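Local coordinates for Lin2891 protein (Listeria innocua, PDB 3DB0) that is a putative pyridoxamine 5'-phosphate oxidase and probably binds FMN, as members of this flavin-binding family do, at residues His31-Thr36 with Thr55-Arg60; Thr46-Gly49 with Pro53-Glu56. All blocks are in the same frame, centred on the assembly; numbering follows the deposited sequence.

From the N terminus the chain runs through strand 29-40, turns into its antiparallel neighbour 43-49, and then enters the short helix 53-60, on which both interactions end. Interaction 1 (31-36 with 55-60) closes the longer loop, with 18 residues between its segments. Interaction 2 (46-49 with 53-56) starts inside that loop and closes a tight connection of three residues, so it is largely nested within interaction 1, the two sharing Thr55 and Glu56. Together they fasten one helix to two adjacent barrel strands. Their centres lie about 6 Å apart, and they meet where Thr46 OG1 probably hydrogen-bonds Thr36 O. Both also touch the third subunit, through its Asp103.

Interaction 1 of 2, residues His31-Thr36 with Thr55-Arg60; sequences HARYMT and TEEVRR
Strand 31-36 passes helix 55-60 with their backbones well separated, the CA atoms of His31 and Glu57 being 9.1 Å apart, so long side chains bridge the split barrel expected of this family and its short helix. The bridge is a two-nitrogen, end-on salt bridge between Arg33 and Glu57, whose side chains come from opposite directions. Arg33 NH1 donates to Glu57 OE1 at 3.0 Å and Arg33 NH2 to Glu57 OE2 at 2.9 Å. Both bonds are nearly straight and use the syn sides of the carboxylate, with the two flat groups turned 27° apart. Arg33 reaches this far because its chain is extended from CG to NE (chi2 174°). Ser24 of the adjacent strand 19-26 also bonds Glu57 OE1, so this oxygen has two partners and the rotation of the carboxylate is further restrained. The His31 ring, tied by NE2 to Gln26 OE1, crosses the Glu57 side chain at about a right angle. Glu57 OE2 lies over one face of that ring, toward the rim, 3.5 Å from His31 CD2.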
loop_
_atom_site.group_PDB
_atom_site.type_symbol
_atom_site.label_atom_id
_atom_site.label_comp_id
_atom_site.label_asym_id
_atom_site.label_seq_id
_atom_site.Cartn_x
_atom_site.Cartn_y
_atom_site.Cartn_z
ATOM N N HIS B 31 -2.989 -9.835 -20.902
ATOM C CA HIS B 31 -2.057 -10.047 -19.808
ATOM C C HIS B 31 -2.521 -9.153 -18.676
ATOM O O HIS B 31 -2.651 -7.956 -18.856
ATOM C CB HIS B 31 -0.626 -9.676 -20.191
ATOM C CG HIS B 31 -0.009 -10.606 -21.189
ATOM N ND1 HIS B 31 0.616 -11.771 -20.818
ATOM C CD2 HIS B 31 0.058 -10.557 -22.537
ATOM C CE1 HIS B 31 1.051 -12.397 -21.897
ATOM N NE2 HIS B 31 0.720 -11.685 -22.953
ATOM N N ALA B 32 -2.812 -9.728 -17.517
ATOM C CA ALA B 32 -3.209 -8.900 -16.388
ATOM C C ALA B 32 -2.107 -8.976 -15.349
ATOM O O ALA B 32 -1.608 -10.051 -15.047
ATOM C CB ALA B 32 -4.543 -9.368 -15.784
ATOM N N ARG B 33 -1.764 -7.827 -14.787
ATOM C CA ARG B 33 -0.755 -7.760 -13.757
ATOM C C ARG B 33 -1.075 -6.706 -12.717
ATOM O O ARG B 33 -1.629 -5.675 -13.025
ATOM C CB ARG B 33 0.616 -7.415 -14.348
ATOM C CG ARG B 33 1.059 -8.292 -15.495
ATOM C CD ARG B 33 2.342 -7.771 -16.086
ATOM N NE ARG B 33 2.894 -8.621 -17.158
ATOM C CZ ARG B 33 2.660 -8.461 -18.457
ATOM N NH1 ARG B 33 1.836 -7.530 -18.856
ATOM N NH2 ARG B 33 3.216 -9.266 -19.348
ATOM N N TYR B 34 -0.696 -7.002 -11.484
ATOM C CA TYR B 34 -0.837 -6.063 -10.390
ATOM C C TYR B 34 0.373 -5.162 -10.405
ATOM O O TYR B 34 1.497 -5.597 -10.656
ATOM C CB TYR B 34 -0.907 -6.722 -9.031
ATOM C CG TYR B 34 -2.253 -7.260 -8.690
ATOM C CD1 TYR B 34 -3.260 -6.430 -8.282
ATOM C CD2 TYR B 34 -2.538 -8.609 -8.830
ATOM C CE1 TYR B 34 -4.497 -6.924 -7.976
ATOM C CE2 TYR B 34 -3.808 -9.104 -8.545
ATOM C CZ TYR B 34 -4.752 -8.276 -8.119
ATOM O OH TYR B 34 -6.022 -8.737 -7.845
HETATM N N MSE B 35 0.148 -3.881 -10.207
HETATM C CA MSE B 35 1.271 -2.980 -10.102
HETATM C C MSE B 35 0.902 -1.633 -9.467
HETATM O O MSE B 35 -0.260 -1.340 -9.172
HETATM C CB MSE B 35 1.944 -2.765 -11.459
HETATM C CG MSE B 35 0.995 -2.077 -12.466
HETATM SE SE MSE B 35 1.612 -2.054 -14.283
HETATM C CE MSE B 35 1.403 -4.006 -14.569
ATOM N N THR B 36 1.947 -0.850 -9.237
ATOM C CA THR B 36 1.844 0.462 -8.595
ATOM C C THR B 36 1.567 1.500 -9.651
ATOM O O THR B 36 2.187 1.501 -10.748
ATOM C CB THR B 36 3.123 0.796 -7.802
ATOM O OG1 THR B 36 3.304 -0.237 -6.855
ATOM C CG2 THR B 36 3.048 2.164 -7.036
ATOM N N THR B 55 6.238 -3.431 -21.082
ATOM C CA THR B 55 6.700 -2.303 -21.845
ATOM C C THR B 55 6.591 -2.546 -23.342
ATOM O O THR B 55 6.171 -1.663 -24.083
ATOM C CB THR B 55 8.179 -1.992 -21.547
ATOM O OG1 THR B 55 8.301 -1.695 -20.154
ATOM C CG2 THR B 55 8.674 -0.829 -22.428
ATOM N N GLU B 56 7.007 -3.726 -23.797
ATOM C CA GLU B 56 6.893 -4.074 -25.212
ATOM C C GLU B 56 5.440 -4.228 -25.645
ATOM O O GLU B 56 5.076 -3.924 -26.794
ATOM C CB GLU B 56 7.713 -5.331 -25.565
ATOM C CG GLU B 56 7.722 -5.659 -27.071
ATOM C CD GLU B 56 8.366 -4.573 -27.925
ATOM O OE1 GLU B 56 9.126 -3.753 -27.380
ATOM O OE2 GLU B 56 8.107 -4.555 -29.145
ATOM N N GLU B 57 4.599 -4.724 -24.745
ATOM C CA GLU B 57 3.196 -4.859 -25.068
ATOM C C GLU B 57 2.590 -3.495 -25.419
ATOM O O GLU B 57 1.910 -3.332 -26.445
ATOM C CB GLU B 57 2.440 -5.523 -23.921
ATOM C CG GLU B 57 2.715 -7.001 -23.854
ATOM C CD GLU B 57 2.430 -7.587 -22.487
ATOM O OE1 GLU B 57 1.698 -6.952 -21.750
ATOM O OE2 GLU B 57 2.969 -8.660 -22.131
ATOM N N VAL B 58 2.846 -2.523 -24.539
ATOM C CA VAL B 58 2.382 -1.124 -24.694
ATOM C C VAL B 58 2.911 -0.437 -25.975
ATOM O O VAL B 58 2.177 0.308 -26.625
ATOM C CB VAL B 58 2.744 -0.315 -23.409
ATOM C CG1 VAL B 58 2.729 1.147 -23.653
ATOM C CG2 VAL B 58 1.751 -0.724 -22.283
ATOM N N ARG B 59 4.181 -0.693 -26.326
ATOM C CA ARG B 59 4.770 -0.140 -27.503
ATOM C C ARG B 59 4.017 -0.595 -28.710
ATOM O O ARG B 59 3.847 0.164 -29.617
ATOM C CB ARG B 59 6.230 -0.584 -27.716
ATOM C CG ARG B 59 7.209 -0.019 -26.686
ATOM C CD ARG B 59 8.682 -0.119 -27.149
ATOM N NE ARG B 59 9.594 0.238 -26.054
ATOM C CZ ARG B 59 10.224 -0.652 -25.278
ATOM N NH1 ARG B 59 10.086 -1.962 -25.498
ATOM N NH2 ARG B 59 11.027 -0.242 -24.303
ATOM N N ARG B 60 3.567 -1.848 -28.706
ATOM C CA ARG B 60 2.926 -2.453 -29.864
ATOM C C ARG B 60 1.399 -2.324 -29.871
ATOM O O ARG B 60 0.765 -2.439 -30.925
ATOM C CB ARG B 60 3.318 -3.931 -29.968
ATOM C CG ARG B 60 4.796 -4.116 -30.216
ATOM C CD ARG B 60 5.343 -5.449 -29.764
ATOM N NE ARG B 60 5.432 -6.441 -30.821
ATOM C CZ ARG B 60 6.375 -7.378 -30.861
ATOM N NH1 ARG B 60 7.326 -7.401 -29.931
ATOM N NH2 ARG B 60 6.401 -8.256 -31.849
#

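Interaction 2 of 2, residues Thr46-Gly49 with Pro53-Glu56; sequences TPSG and PKTE
Thr55 OG1 is gripped by two groups of strand 46-49. Thr55 OG1 accepts a hydrogen bond from Ser48 OG (2.6 Å) and donates one to Gly49 O (2.6 Å). The hydroxyl is thus acceptor to a side chain and donor to a main-chain carbonyl at once. At Gly49 the donor stands 33° off the carbonyl plane. Thr55 OG1 lies anti to its own carbonyl carbon (chi1 -60°), a rotation that turns the hydroxyl to the strand. Ser48 answers from the other segment with OG anti to the backbone N (chi1 -171°), and the two hydroxyls meet tip to tip. All these oxygens belong to buried residues, so the chain of bonds satisfies polar groups inside the protein and pins the first turn of the helix to the end of the strand.

Beside this pair runs the Lys54 side chain, extended beyond CG. Its methylene groups pass alongside the serine hydroxyl, Lys54 CE coming within 3.2 Å of Ser48 OG. At its end Lys54 NZ makes a weak hydrogen bond of 3.3 Å to Pro47 O; its stronger partner is the carbonyl oxygen of Asp103 of the third subunit, so the ammonium joins helix, strand and a neighbouring chain. The same subunit places its Trp104 against Pro47.

The contact is a strand-loop-helix connection in the split-barrel fold expected of this family. Strand 43-49 lies in the barrel between strands 29-40 and 113-126, bonding through the backbones of Thr46 and Ser48 to Ile116 and Val114, while Lys54 of helix 53-60 leans on Arg33 and Met35 of strand 29-40.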
loop_
_atom_site.group_PDB
_atom_site.type_symbol
_atom_site.label_atom_id
_atom_site.label_comp_id
_atom_site.label_asym_id
_atom_site.label_seq_id
_atom_site.Cartn_x
_atom_site.Cartn_y
_atom_site.Cartn_z
ATOM N N THR B 46 2.855 4.337 -14.358
ATOM C CA THR B 46 3.300 3.146 -13.694
ATOM C C THR B 46 4.759 2.840 -14.177
ATOM O O THR B 46 5.067 2.926 -15.400
ATOM C CB THR B 46 2.293 1.968 -13.922
ATOM O OG1 THR B 46 2.655 0.875 -13.097
ATOM C CG2 THR B 46 2.278 1.523 -15.370
ATOM N N PRO B 47 5.638 2.454 -13.227
ATOM C CA PRO B 47 7.037 2.130 -13.515
ATOM C C PRO B 47 7.223 0.865 -14.285
ATOM O O PRO B 47 6.424 -0.066 -14.205
ATOM C CB PRO B 47 7.701 2.045 -12.123
ATOM C CG PRO B 47 6.593 1.894 -11.171
ATOM C CD PRO B 47 5.303 2.285 -11.806
ATOM N N SER B 48 8.283 0.838 -15.080
ATOM C CA SER B 48 8.590 -0.384 -15.824
ATOM C C SER B 48 10.066 -0.403 -16.216
ATOM O O SER B 48 10.804 0.517 -15.882
ATOM C CB SER B 48 7.663 -0.495 -17.019
ATOM O OG SER B 48 7.794 -1.750 -17.649
ATOM N N GLY B 49 10.506 -1.470 -16.870
ATOM C CA GLY B 49 11.869 -1.583 -17.369
ATOM C C GLY B 49 11.793 -1.625 -18.882
ATOM O O GLY B 49 10.808 -2.098 -19.444
ATOM N N PRO B 53 8.280 -7.330 -20.599
ATOM C CA PRO B 53 7.177 -7.638 -21.491
ATOM C C PRO B 53 6.067 -6.562 -21.478
ATOM O O PRO B 53 5.586 -6.223 -22.536
ATOM C CB PRO B 53 6.652 -8.976 -20.962
ATOM C CG PRO B 53 7.861 -9.635 -20.363
ATOM C CD PRO B 53 8.761 -8.529 -19.875
ATOM N N LYS B 54 5.688 -6.020 -20.330
ATOM C CA LYS B 54 4.591 -5.047 -20.320
ATOM C C LYS B 54 4.957 -3.788 -21.082
ATOM O O LYS B 54 4.121 -3.181 -21.720
ATOM C CB LYS B 54 4.094 -4.707 -18.922
ATOM C CG LYS B 54 5.089 -3.989 -18.039
ATOM C CD LYS B 54 4.479 -3.696 -16.680
ATOM C CE LYS B 54 5.487 -3.005 -15.794
ATOM N NZ LYS B 54 5.222 -3.171 -14.336
ATOM N N THR B 55 6.238 -3.431 -21.082
ATOM C CA THR B 55 6.700 -2.303 -21.845
ATOM C C THR B 55 6.591 -2.546 -23.342
ATOM O O THR B 55 6.171 -1.663 -24.083
ATOM C CB THR B 55 8.179 -1.992 -21.547
ATOM O OG1 THR B 55 8.301 -1.695 -20.154
ATOM C CG2 THR B 55 8.674 -0.829 -22.428
ATOM N N GLU B 56 7.007 -3.726 -23.797
ATOM C CA GLU B 56 6.893 -4.074 -25.212
ATOM C C GLU B 56 5.440 -4.228 -25.645
ATOM O O GLU B 56 5.076 -3.924 -26.794
ATOM C CB GLU B 56 7.713 -5.331 -25.565
ATOM C CG GLU B 56 7.722 -5.659 -27.071
ATOM C CD GLU B 56 8.366 -4.573 -27.925
ATOM O OE1 GLU B 56 9.126 -3.753 -27.380
ATOM O OE2 GLU B 56 8.107 -4.555 -29.145
#